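Local coordinates for protein cellulase IBT99 (Metagenomes, PDB 6WBT) that probably hydrolyses 6-phospho-alpha-glucosides as a family 4 glycoside hydrolase, and binds NAD, manganese and glucose 6-phosphate, at residues D42-R45 and Q46-V49; G293-K296 and R297-A301; T265-Q268 and Y269-P273. All coordinates share one frame; numbering follows the deposited sequence.

Contact 1 (D42-R45 and Q46-V49). With NAD (nicotinamide-adenine-dinucleotide), chain G.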
loop_
_atom_site.group_PDB
_atom_site.type_symbol
_atom_site.label_atom_id
_atom_site.label_comp_id
_atom_site.label_asym_id
_atom_site.label_seq_id
_atom_site.Cartn_x
_atom_site.Cartn_y
_atom_site.Cartn_z
ATOM N N ASP A 42 -16.097 -36.309 23.411
ATOM C CA ASP A 42 -17.164 -37.300 23.508
ATOM C C ASP A 42 -16.518 -38.655 23.770
ATOM O O ASP A 42 -15.865 -39.223 22.887
ATOM C CB ASP A 42 -18.007 -37.317 22.232
ATOM C CG ASP A 42 -19.303 -38.114 22.382
ATOM O OD1 ASP A 42 -19.513 -38.745 23.441
ATOM O OD2 ASP A 42 -20.123 -38.104 21.440
ATOM N N GLU A 43 -16.704 -39.177 24.983
ATOM C CA GLU A 43 -16.008 -40.399 25.373
ATOM C C GLU A 43 -16.575 -41.615 24.651
ATOM O O GLU A 43 -15.822 -42.437 24.117
ATOM C CB GLU A 43 -16.085 -40.586 26.889
ATOM C CG GLU A 43 -15.192 -41.694 27.436
ATOM C CD GLU A 43 -15.176 -41.726 28.953
ATOM O OE1 GLU A 43 -16.026 -41.050 29.571
ATOM O OE2 GLU A 43 -14.313 -42.420 29.529
ATOM N N GLU A 44 -17.903 -41.744 24.618
ATOM C CA GLU A 44 -18.516 -42.940 24.044
ATOM C C GLU A 44 -18.323 -43.001 22.533
ATOM O O GLU A 44 -18.101 -44.082 21.974
ATOM C CB GLU A 44 -20.000 -42.989 24.400
ATOM C CG GLU A 44 -20.281 -42.971 25.895
ATOM C CD GLU A 44 -19.360 -43.894 26.672
ATOM O OE1 GLU A 44 -18.524 -43.385 27.448
ATOM O OE2 GLU A 44 -19.466 -45.127 26.502
ATOM N N ARG A 45 -18.408 -41.855 21.853
ATOM C CA ARG A 45 -18.216 -41.846 20.406
ATOM C C ARG A 45 -16.780 -42.189 20.038
ATOM O O ARG A 45 -16.536 -42.894 19.052
ATOM C CB ARG A 45 -18.605 -40.485 19.828
ATOM C CG ARG A 45 -18.424 -40.378 18.321
ATOM C CD ARG A 45 -18.702 -38.970 17.821
ATOM N NE ARG A 45 -18.495 -38.854 16.380
ATOM C CZ ARG A 45 -19.457 -38.994 15.473
ATOM N NH1 ARG A 45 -20.700 -39.252 15.854
ATOM N NH2 ARG A 45 -19.176 -38.872 14.182
ATOM N N GLN A 46 -15.813 -41.702 20.819
ATOM C CA GLN A 46 -14.413 -41.979 20.518
ATOM C C GLN A 46 -14.062 -43.437 20.786
ATOM O O GLN A 46 -13.254 -44.029 20.060
ATOM C CB GLN A 46 -13.509 -41.052 21.330
ATOM C CG GLN A 46 -12.030 -41.361 21.191
ATOM C CD GLN A 46 -11.154 -40.305 21.822
ATOM O OE1 GLN A 46 -10.453 -39.573 21.126
ATOM N NE2 GLN A 46 -11.189 -40.216 23.146
ATOM N N ASN A 47 -14.658 -44.034 21.820
ATOM C CA ASN A 47 -14.353 -45.426 22.139
ATOM C C ASN A 47 -14.821 -46.374 21.041
ATOM O O ASN A 47 -14.200 -47.420 20.825
ATOM C CB ASN A 47 -14.978 -45.813 23.479
ATOM C CG ASN A 47 -14.306 -45.128 24.654
ATOM O OD1 ASN A 47 -14.971 -44.642 25.568
ATOM N ND2 ASN A 47 -12.979 -45.085 24.633
ATOM N N LYS A 48 -15.903 -46.028 20.338
ATOM C CA LYS A 48 -16.354 -46.864 19.230
ATOM C C LYS A 48 -15.420 -46.738 18.034
ATOM O O LYS A 48 -15.099 -47.738 17.381
ATOM C CB LYS A 48 -17.783 -46.488 18.838
ATOM C CG LYS A 48 -18.793 -46.635 19.963
ATOM C CD LYS A 48 -20.159 -46.118 19.543
ATOM C CE LYS A 48 -21.143 -46.161 20.699
ATOM N NZ LYS A 48 -22.456 -45.565 20.328
ATOM N N VAL A 49 -14.974 -45.516 17.730
ATOM C CA VAL A 49 -14.018 -45.327 16.644
ATOM C C VAL A 49 -12.667 -45.928 17.012
ATOM O O VAL A 49 -11.951 -46.441 16.143
ATOM C CB VAL A 49 -13.900 -43.833 16.291
ATOM C CG1 VAL A 49 -12.981 -43.636 15.095
ATOM C CG2 VAL A 49 -15.274 -43.244 16.013
HETATM P PA NAD G . -17.615 -36.066 13.044
HETATM O O1A NAD G . -18.761 -35.257 13.554
HETATM O O2A NAD G . -17.901 -37.434 12.518
HETATM O O5B NAD G . -16.493 -36.156 14.190
HETATM C C5B NAD G . -15.964 -34.931 14.769
HETATM C C4B NAD G . -15.363 -35.239 16.119
HETATM O O4B NAD G . -14.885 -34.012 16.734
HETATM C C3B NAD G . -16.309 -35.876 17.152
HETATM O O3B NAD G . -15.681 -37.007 17.741
HETATM C C2B NAD G . -16.485 -34.762 18.190
HETATM O O2B NAD G . -16.844 -35.222 19.475
HETATM C C1B NAD G . -15.110 -34.115 18.120
HETATM N N9A NAD G . -15.041 -32.787 18.720
HETATM C C8A NAD G . -16.017 -31.823 18.698
HETATM N N7A NAD G . -15.682 -30.726 19.330
HETATM C C5A NAD G . -14.407 -30.982 19.811
HETATM C C6A NAD G . -13.509 -30.206 20.569
HETATM N N6A NAD G . -13.773 -28.973 20.991
HETATM N N1A NAD G . -12.316 -30.763 20.885
HETATM C C2A NAD G . -12.058 -32.006 20.458
HETATM N N3A NAD G . -12.822 -32.825 19.742
HETATM C C4A NAD G . -14.000 -32.251 19.444
HETATM O O3 NAD G . -16.857 -35.231 11.905
HETATM P PN NAD G . -16.267 -35.644 10.472
HETATM O O1N NAD G . -15.371 -36.826 10.639
HETATM O O2N NAD G . -17.391 -35.734 9.494
HETATM O O5D NAD G . -15.382 -34.350 10.144
HETATM C C5D NAD G . -14.395 -33.941 11.124
HETATM C C4D NAD G . -13.867 -32.577 10.758
HETATM O O4D NAD G . -13.043 -32.690 9.575
HETATM C C3D NAD G . -14.927 -31.523 10.407
HETATM O O3D NAD G . -14.609 -30.293 11.044
HETATM C C2D NAD G . -14.756 -31.423 8.888
HETATM O O2D NAD G . -15.283 -30.241 8.308
HETATM C C1D NAD G . -13.241 -31.536 8.777
HETATM N N1N NAD G . -12.791 -31.827 7.387
HETATM C C2N NAD G . -12.192 -30.844 6.645
HETATM C C3N NAD G . -11.790 -31.088 5.341
HETATM C C7N NAD G . -11.086 -29.980 4.600
HETATM O O7N NAD G . -11.272 -29.846 3.394
HETATM N N7N NAD G . -10.255 -29.209 5.290
HETATM C C4N NAD G . -12.034 -32.338 4.781
HETATM C C5N NAD G . -12.606 -33.329 5.549
HETATM C C6N NAD G . -12.974 -33.056 6.848
#

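Contact 2 (G293-K296 and R297-A301). With G6P (6-O-phosphono-alpha-D-glucopyranose), chain F.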
loop_
_atom_site.group_PDB
_atom_site.type_symbol
_atom_site.label_atom_id
_atom_site.label_comp_id
_atom_site.label_asym_id
_atom_site.label_seq_id
_atom_site.Cartn_x
_atom_site.Cartn_y
_atom_site.Cartn_z
ATOM N N GLY A 293 -24.861 -42.310 5.886
ATOM C CA GLY A 293 -23.850 -42.893 5.027
ATOM C C GLY A 293 -22.513 -43.107 5.706
ATOM O O GLY A 293 -22.225 -44.207 6.188
ATOM N N ARG A 294 -21.685 -42.060 5.752
ATOM C CA ARG A 294 -20.343 -42.207 6.306
ATOM C C ARG A 294 -20.383 -42.453 7.809
ATOM O O ARG A 294 -19.617 -43.274 8.329
ATOM C CB ARG A 294 -19.499 -40.972 5.982
ATOM C CG ARG A 294 -18.034 -41.114 6.373
ATOM C CD ARG A 294 -17.185 -39.944 5.891
ATOM N NE ARG A 294 -17.492 -38.699 6.589
ATOM C CZ ARG A 294 -18.078 -37.647 6.025
ATOM N NH1 ARG A 294 -18.419 -37.683 4.743
ATOM N NH2 ARG A 294 -18.316 -36.555 6.739
ATOM N N GLU A 295 -21.268 -41.756 8.526
ATOM C CA GLU A 295 -21.372 -41.962 9.968
ATOM C C GLU A 295 -22.055 -43.287 10.292
ATOM O O GLU A 295 -21.699 -43.953 11.270
ATOM C CB GLU A 295 -22.119 -40.794 10.612
ATOM C CG GLU A 295 -22.573 -41.048 12.043
ATOM C CD GLU A 295 -22.862 -39.769 12.805
ATOM O OE1 GLU A 295 -21.898 -39.049 13.141
ATOM O OE2 GLU A 295 -24.049 -39.481 13.063
ATOM N N LYS A 296 -23.035 -43.687 9.478
ATOM C CA LYS A 296 -23.714 -44.957 9.713
ATOM C C LYS A 296 -22.771 -46.137 9.510
ATOM O O LYS A 296 -22.778 -47.087 10.304
ATOM C CB LYS A 296 -24.929 -45.075 8.793
ATOM C CG LYS A 296 -25.495 -46.480 8.687
ATOM C CD LYS A 296 -26.646 -46.537 7.697
ATOM C CE LYS A 296 -27.061 -47.972 7.415
ATOM N NZ LYS A 296 -28.195 -48.042 6.453
ATOM N N ARG A 297 -21.946 -46.094 8.464
ATOM C CA ARG A 297 -21.063 -47.209 8.151
ATOM C C ARG A 297 -19.832 -47.277 9.045
ATOM O O ARG A 297 -19.082 -48.256 8.956
ATOM C CB ARG A 297 -20.618 -47.138 6.687
ATOM C CG ARG A 297 -21.735 -47.362 5.682
ATOM C CD ARG A 297 -21.181 -47.488 4.272
ATOM N NE ARG A 297 -20.373 -46.332 3.894
ATOM C CZ ARG A 297 -20.854 -45.249 3.294
ATOM N NH1 ARG A 297 -22.144 -45.169 3.001
ATOM N NH2 ARG A 297 -20.044 -44.244 2.987
ATOM N N ILE A 298 -19.598 -46.280 9.897
ATOM C CA ILE A 298 -18.420 -46.300 10.757
ATOM C C ILE A 298 -18.823 -46.740 12.159
ATOM O O ILE A 298 -18.002 -47.274 12.914
ATOM C CB ILE A 298 -17.707 -44.934 10.772
ATOM C CG1 ILE A 298 -16.288 -45.089 11.323
ATOM C CG2 ILE A 298 -18.488 -43.916 11.591
ATOM C CD1 ILE A 298 -15.326 -44.035 10.845
ATOM N N PHE A 299 -20.088 -46.530 12.519
ATOM C CA PHE A 299 -20.610 -47.075 13.763
ATOM C C PHE A 299 -21.174 -48.477 13.587
ATOM O O PHE A 299 -21.326 -49.201 14.578
ATOM C CB PHE A 299 -21.681 -46.146 14.342
ATOM C CG PHE A 299 -21.135 -44.840 14.846
ATOM C CD1 PHE A 299 -19.808 -44.734 15.230
ATOM C CD2 PHE A 299 -21.944 -43.719 14.932
ATOM C CE1 PHE A 299 -19.298 -43.536 15.693
ATOM C CE2 PHE A 299 -21.439 -42.517 15.395
ATOM C CZ PHE A 299 -20.114 -42.426 15.775
ATOM N N LYS A 300 -21.485 -48.867 12.350
ATOM C CA LYS A 300 -21.804 -50.261 12.063
ATOM C C LYS A 300 -20.565 -51.138 12.193
ATOM O O LYS A 300 -20.631 -52.240 12.750
ATOM C CB LYS A 300 -22.414 -50.372 10.663
ATOM C CG LYS A 300 -22.469 -51.779 10.072
ATOM C CD LYS A 300 -21.265 -52.065 9.177
ATOM C CE LYS A 300 -20.958 -50.895 8.260
ATOM N NZ LYS A 300 -19.622 -51.039 7.618
ATOM N N ALA A 301 -19.426 -50.665 11.679
ATOM C CA ALA A 301 -18.190 -51.431 11.782
ATOM C C ALA A 301 -17.731 -51.566 13.227
ATOM O O ALA A 301 -17.073 -52.553 13.577
ATOM C CB ALA A 301 -17.097 -50.782 10.933
HETATM C C1 G6P F . -13.873 -31.837 0.834
HETATM C C2 G6P F . -14.002 -30.437 1.429
HETATM C C3 G6P F . -14.566 -30.491 2.843
HETATM C C4 G6P F . -15.839 -31.329 2.875
HETATM C C5 G6P F . -15.557 -32.696 2.264
HETATM C C6 G6P F . -16.772 -33.617 2.302
HETATM O O1 G6P F . -12.884 -32.574 1.559
HETATM O O2 G6P F . -12.715 -29.808 1.454
HETATM O O3 G6P F . -14.848 -29.164 3.299
HETATM O O4 G6P F . -16.286 -31.482 4.227
HETATM O O5 G6P F . -15.125 -32.519 0.915
HETATM O O6 G6P F . -17.846 -33.019 3.026
HETATM P P G6P F . -19.097 -33.921 3.486
HETATM O O1P G6P F . -20.296 -33.034 3.257
HETATM O O2P G6P F . -18.811 -34.247 4.932
HETATM O O3P G6P F . -19.030 -35.117 2.565
#

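Contact 3 (T265-Q268 and Y269-P273). With G6P (6-O-phosphono-alpha-D-glucopyranose), chain F.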
loop_
_atom_site.group_PDB
_atom_site.type_symbol
_atom_site.label_atom_id
_atom_site.label_comp_id
_atom_site.label_asym_id
_atom_site.label_seq_id
_atom_site.Cartn_x
_atom_site.Cartn_y
_atom_site.Cartn_z
ATOM N N THR A 265 -14.063 -25.784 -6.702
ATOM C CA THR A 265 -15.362 -26.447 -6.747
ATOM C C THR A 265 -16.421 -25.661 -5.979
ATOM O O THR A 265 -17.576 -25.575 -6.412
ATOM C CB THR A 265 -15.226 -27.872 -6.201
ATOM O OG1 THR A 265 -14.685 -28.724 -7.220
ATOM C CG2 THR A 265 -16.563 -28.417 -5.749
ATOM N N TYR A 266 -16.039 -25.051 -4.856
ATOM C CA TYR A 266 -17.007 -24.404 -3.977
ATOM C C TYR A 266 -17.562 -23.094 -4.527
ATOM O O TYR A 266 -18.409 -22.487 -3.862
ATOM C CB TYR A 266 -16.384 -24.164 -2.603
ATOM C CG TYR A 266 -16.485 -25.358 -1.683
ATOM C CD1 TYR A 266 -17.599 -25.542 -0.875
ATOM C CD2 TYR A 266 -15.473 -26.306 -1.627
ATOM C CE1 TYR A 266 -17.700 -26.632 -0.033
ATOM C CE2 TYR A 266 -15.566 -27.399 -0.787
ATOM C CZ TYR A 266 -16.681 -27.558 0.007
ATOM O OH TYR A 266 -16.779 -28.646 0.844
ATOM N N TRP A 267 -17.129 -22.639 -5.706
ATOM C CA TRP A 267 -17.802 -21.515 -6.346
ATOM C C TRP A 267 -19.217 -21.866 -6.786
ATOM O O TRP A 267 -19.962 -20.971 -7.201
ATOM C CB TRP A 267 -16.995 -21.023 -7.548
ATOM C CG TRP A 267 -15.780 -20.243 -7.166
ATOM C CD1 TRP A 267 -14.487 -20.677 -7.181
ATOM C CD2 TRP A 267 -15.744 -18.890 -6.697
ATOM N NE1 TRP A 267 -13.647 -19.676 -6.758
ATOM C CE2 TRP A 267 -14.394 -18.569 -6.453
ATOM C CE3 TRP A 267 -16.722 -17.919 -6.462
ATOM C CZ2 TRP A 267 -14.000 -17.319 -5.986
ATOM C CZ3 TRP A 267 -16.327 -16.679 -5.999
ATOM C CH2 TRP A 267 -14.977 -16.389 -5.769
ATOM N N GLN A 268 -19.593 -23.143 -6.702
ATOM C CA GLN A 268 -20.944 -23.571 -7.045
ATOM C C GLN A 268 -21.992 -22.885 -6.178
ATOM O O GLN A 268 -23.112 -22.634 -6.641
ATOM C CB GLN A 268 -21.036 -25.090 -6.902
ATOM C CG GLN A 268 -22.382 -25.696 -7.222
ATOM C CD GLN A 268 -22.509 -27.104 -6.677
ATOM O OE1 GLN A 268 -23.268 -27.920 -7.199
ATOM N NE2 GLN A 268 -21.766 -27.395 -5.616
ATOM N N TYR A 269 -21.653 -22.566 -4.929
ATOM C CA TYR A 269 -22.616 -21.993 -3.998
ATOM C C TYR A 269 -22.603 -20.471 -3.974
ATOM O O TYR A 269 -23.613 -19.865 -3.597
ATOM C CB TYR A 269 -22.358 -22.523 -2.583
ATOM C CG TYR A 269 -22.173 -24.022 -2.522
ATOM C CD1 TYR A 269 -20.923 -24.576 -2.281
ATOM C CD2 TYR A 269 -23.245 -24.883 -2.719
ATOM C CE1 TYR A 269 -20.747 -25.945 -2.228
ATOM C CE2 TYR A 269 -23.078 -26.254 -2.669
ATOM C CZ TYR A 269 -21.828 -26.780 -2.422
ATOM O OH TYR A 269 -21.657 -28.143 -2.371
ATOM N N TYR A 270 -21.495 -19.840 -4.360
ATOM C CA TYR A 270 -21.414 -18.384 -4.377
ATOM C C TYR A 270 -21.886 -17.802 -5.705
ATOM O O TYR A 270 -22.704 -16.877 -5.725
ATOM C CB TYR A 270 -19.982 -17.930 -4.081
ATOM C CG TYR A 270 -19.544 -18.175 -2.656
ATOM C CD1 TYR A 270 -19.836 -17.260 -1.653
ATOM C CD2 TYR A 270 -18.839 -19.320 -2.312
ATOM C CE1 TYR A 270 -19.438 -17.478 -0.348
ATOM C CE2 TYR A 270 -18.437 -19.547 -1.010
ATOM C CZ TYR A 270 -18.740 -18.624 -0.032
ATOM O OH TYR A 270 -18.342 -18.844 1.266
ATOM N N LEU A 271 -21.377 -18.327 -6.819
ATOM C CA LEU A 271 -21.769 -17.826 -8.129
ATOM C C LEU A 271 -23.134 -18.334 -8.569
ATOM O O LEU A 271 -23.773 -17.696 -9.413
ATOM C CB LEU A 271 -20.719 -18.206 -9.175
ATOM C CG LEU A 271 -19.325 -17.612 -8.969
ATOM C CD1 LEU A 271 -18.372 -18.090 -10.051
ATOM C CD2 LEU A 271 -19.390 -16.092 -8.938
HETATM N N MSE A 272 -23.592 -19.459 -8.029
HETATM C CA MSE A 272 -24.885 -20.014 -8.414
HETATM C C MSE A 272 -25.729 -20.456 -7.215
HETATM O O MSE A 272 -26.019 -21.643 -7.072
HETATM C CB MSE A 272 -24.684 -21.202 -9.362
HETATM C CG MSE A 272 -23.813 -20.897 -10.575
HETATM SE SE MSE A 272 -23.083 -22.491 -11.434
HETATM C CE MSE A 272 -24.665 -23.076 -12.412
ATOM N N PRO A 273 -26.127 -19.512 -6.353
ATOM C CA PRO A 273 -27.018 -19.891 -5.246
ATOM C C PRO A 273 -28.418 -20.257 -5.707
ATOM O O PRO A 273 -29.105 -21.013 -5.009
ATOM C CB PRO A 273 -27.022 -18.643 -4.354
ATOM C CG PRO A 273 -26.731 -17.528 -5.287
ATOM C CD PRO A 273 -25.766 -18.085 -6.296
HETATM C C1 G6P F . -13.873 -31.837 0.834
HETATM C C2 G6P F . -14.002 -30.437 1.429
HETATM C C3 G6P F . -14.566 -30.491 2.843
HETATM C C4 G6P F . -15.839 -31.329 2.875
HETATM C C5 G6P F . -15.557 -32.696 2.264
HETATM C C6 G6P F . -16.772 -33.617 2.302
HETATM O O1 G6P F . -12.884 -32.574 1.559
HETATM O O2 G6P F . -12.715 -29.808 1.454
HETATM O O3 G6P F . -14.848 -29.164 3.299
HETATM O O4 G6P F . -16.286 -31.482 4.227
HETATM O O5 G6P F . -15.125 -32.519 0.915
HETATM O O6 G6P F . -17.846 -33.019 3.026
HETATM P P G6P F . -19.097 -33.921 3.486
HETATM O O1P G6P F . -20.296 -33.034 3.257
HETATM O O2P G6P F . -18.811 -34.247 4.932
HETATM O O3P G6P F . -19.030 -35.117 2.565
#

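Contact 1 (D42-R45 and Q46-V49)
The first turn of helix 43-60, in a beta-alpha-beta unit of the Rossmann domain, ties Asp-42 at the N-cap position to Gln-46: the backbone N of Gln-46 donates to Asp-42 O at 3.2 Å. One residue on, Asn-47 N reaches Glu-43 O at 3.0 Å with an N-H...O angle of 151°. The next two steps, Lys-48 N to Glu-44 O and Val-49 N to Arg-45 O, are weak. Side chains lie along these carbonyls: CG of Lys-48 comes to 3.3 Å from Glu-44 O, and CG2 of Val-49 packs against Arg-45 O. The working side chain is that of Arg-45. Its CG stands opposite the backbone N (chi1 179°) and the chain runs extended to NE, which carries the guanidinium out of the helix toward NAD. NE donates to Gly-13 O, which holds the group in place beside the dinucleotide. CD passes 3.6 Å from O3B of the adenosine ribose, while NH2 makes a weak bond to the phosphate oxygen O2A, near the guanidinium plane at its edge; short and bent, this bond is doubtful in detail. Asp-42 meets the same ribose through CB, 3.7 Å from O2B. Around this turn, Gln-46 and Asn-47 lean on strand 66-69, Val-49 packs against helix 17-25, and Arg-45, Lys-48 and Val-49 touch helix 296-306.

Contact 2 (G293-K296 and R297-A301)
Glu-295 sends CG trans to its own N (chi1 166°), and Phe-299, one turn on, swings its ring back with CG trans to the carbonyl carbon (chi1 -69°), bringing Glu-295 CG within 3.8 Å of Phe-299 CE2. The carboxylate and ring planes lie 24° apart, and the two side chains cross at a slant. CG2 of Ile-298 sits over one face of the ring, offset toward its rim. In the backbone, Arg-297 N donates to Gly-293 O at 3.0 Å. Phe-299 N follows on Glu-295 O at 3.3 Å, and Lys-300 N bonds to Lys-296 O. The Arg-297 side chain folds back so that its guanidinium lays one face on Gly-293 O, which stands 3.3 Å above the centre of that plane. Lys-300 NZ bonds to a lone pair of Arg-297 O in the carbonyl plane. Glu-295 OE1 forms a salt bridge with Arg-45, and the Phe-299 ring also packs on Arg-45 and Val-49. With an alanine in place of Phe-299, a gap would probably open between the Glu-295 chain and helix 43-60, and Val-49 and the Arg-45 guanidinium would lose the ring they pack on. Arg-294 points to the ligands instead: NH2 donates to O2P of the sugar phosphate at 3.0 Å, NH1 makes a weak bond to O3P, and NE is held by Thr-15 OG1. NH2 also bridges to O2N of NAD, so one guanidinium would be expected to offset negative charge on the bound sugar phosphate and the dinucleotide together.

Contact 3 (T265-Q268 and Y269-P273)
Trp-267 O receives the backbone N of Leu-271 at 3.0 Å, a sound bond in a short, otherwise weakly bonded helical turn. Tyr-269 N adds a weak bond to Tyr-266 O, and CD2 of Tyr-270 brings its ring edge to that same oxygen. The side chains pack in two groups. On one, CE3 of Trp-267 lies 3.6 Å from CG of Leu-271 and 4.0 Å from CB of Tyr-270; the indole NE1 donates to Gly-203 O. On the other, Tyr-266 CD1 meets Tyr-269 CE1 at 3.5 Å, the ring planes inclined at 50° and the centroids 5.8 Å apart, an oblique pair. Leu-271 also bonds through its O to Ser-421 of the second subunit, so the turn reaches the subunit interface. Tyr-266, its ring stacked on the manganese-site residue His-201, extends its hydroxyl into the sugar pocket. There O3 of glucose 6-phosphate donates to Tyr-266 OH at 3.2 Å, and C2 of the sugar lies 3.4 Å from the same OH. In family 4 enzymes NAD takes hydride from C3 and a base removes the C2 proton; the place of this hydroxyl beside C2 is consistent with that role, as in relatives.

In the fold
From the N terminus the chain meets contact 1 at the start of helix 43-60, then contact 3 in the short helix 267-270, and last contact 2 at the start of helix 296-306. They follow in series; none nests or crosses, and each closes just a local turn. In space the order changes: contacts 1 and 2 are about 13 Å apart between centres and touch, joining the Rossmann part to the C-terminal family region beside NAD. Contact 3 lies far off, about 35 Å from contact 1 and 29 Å from contact 2 between centres, yet contacts 2 and 3 both reach glucose 6-phosphate, at its phosphate and its ring respectively.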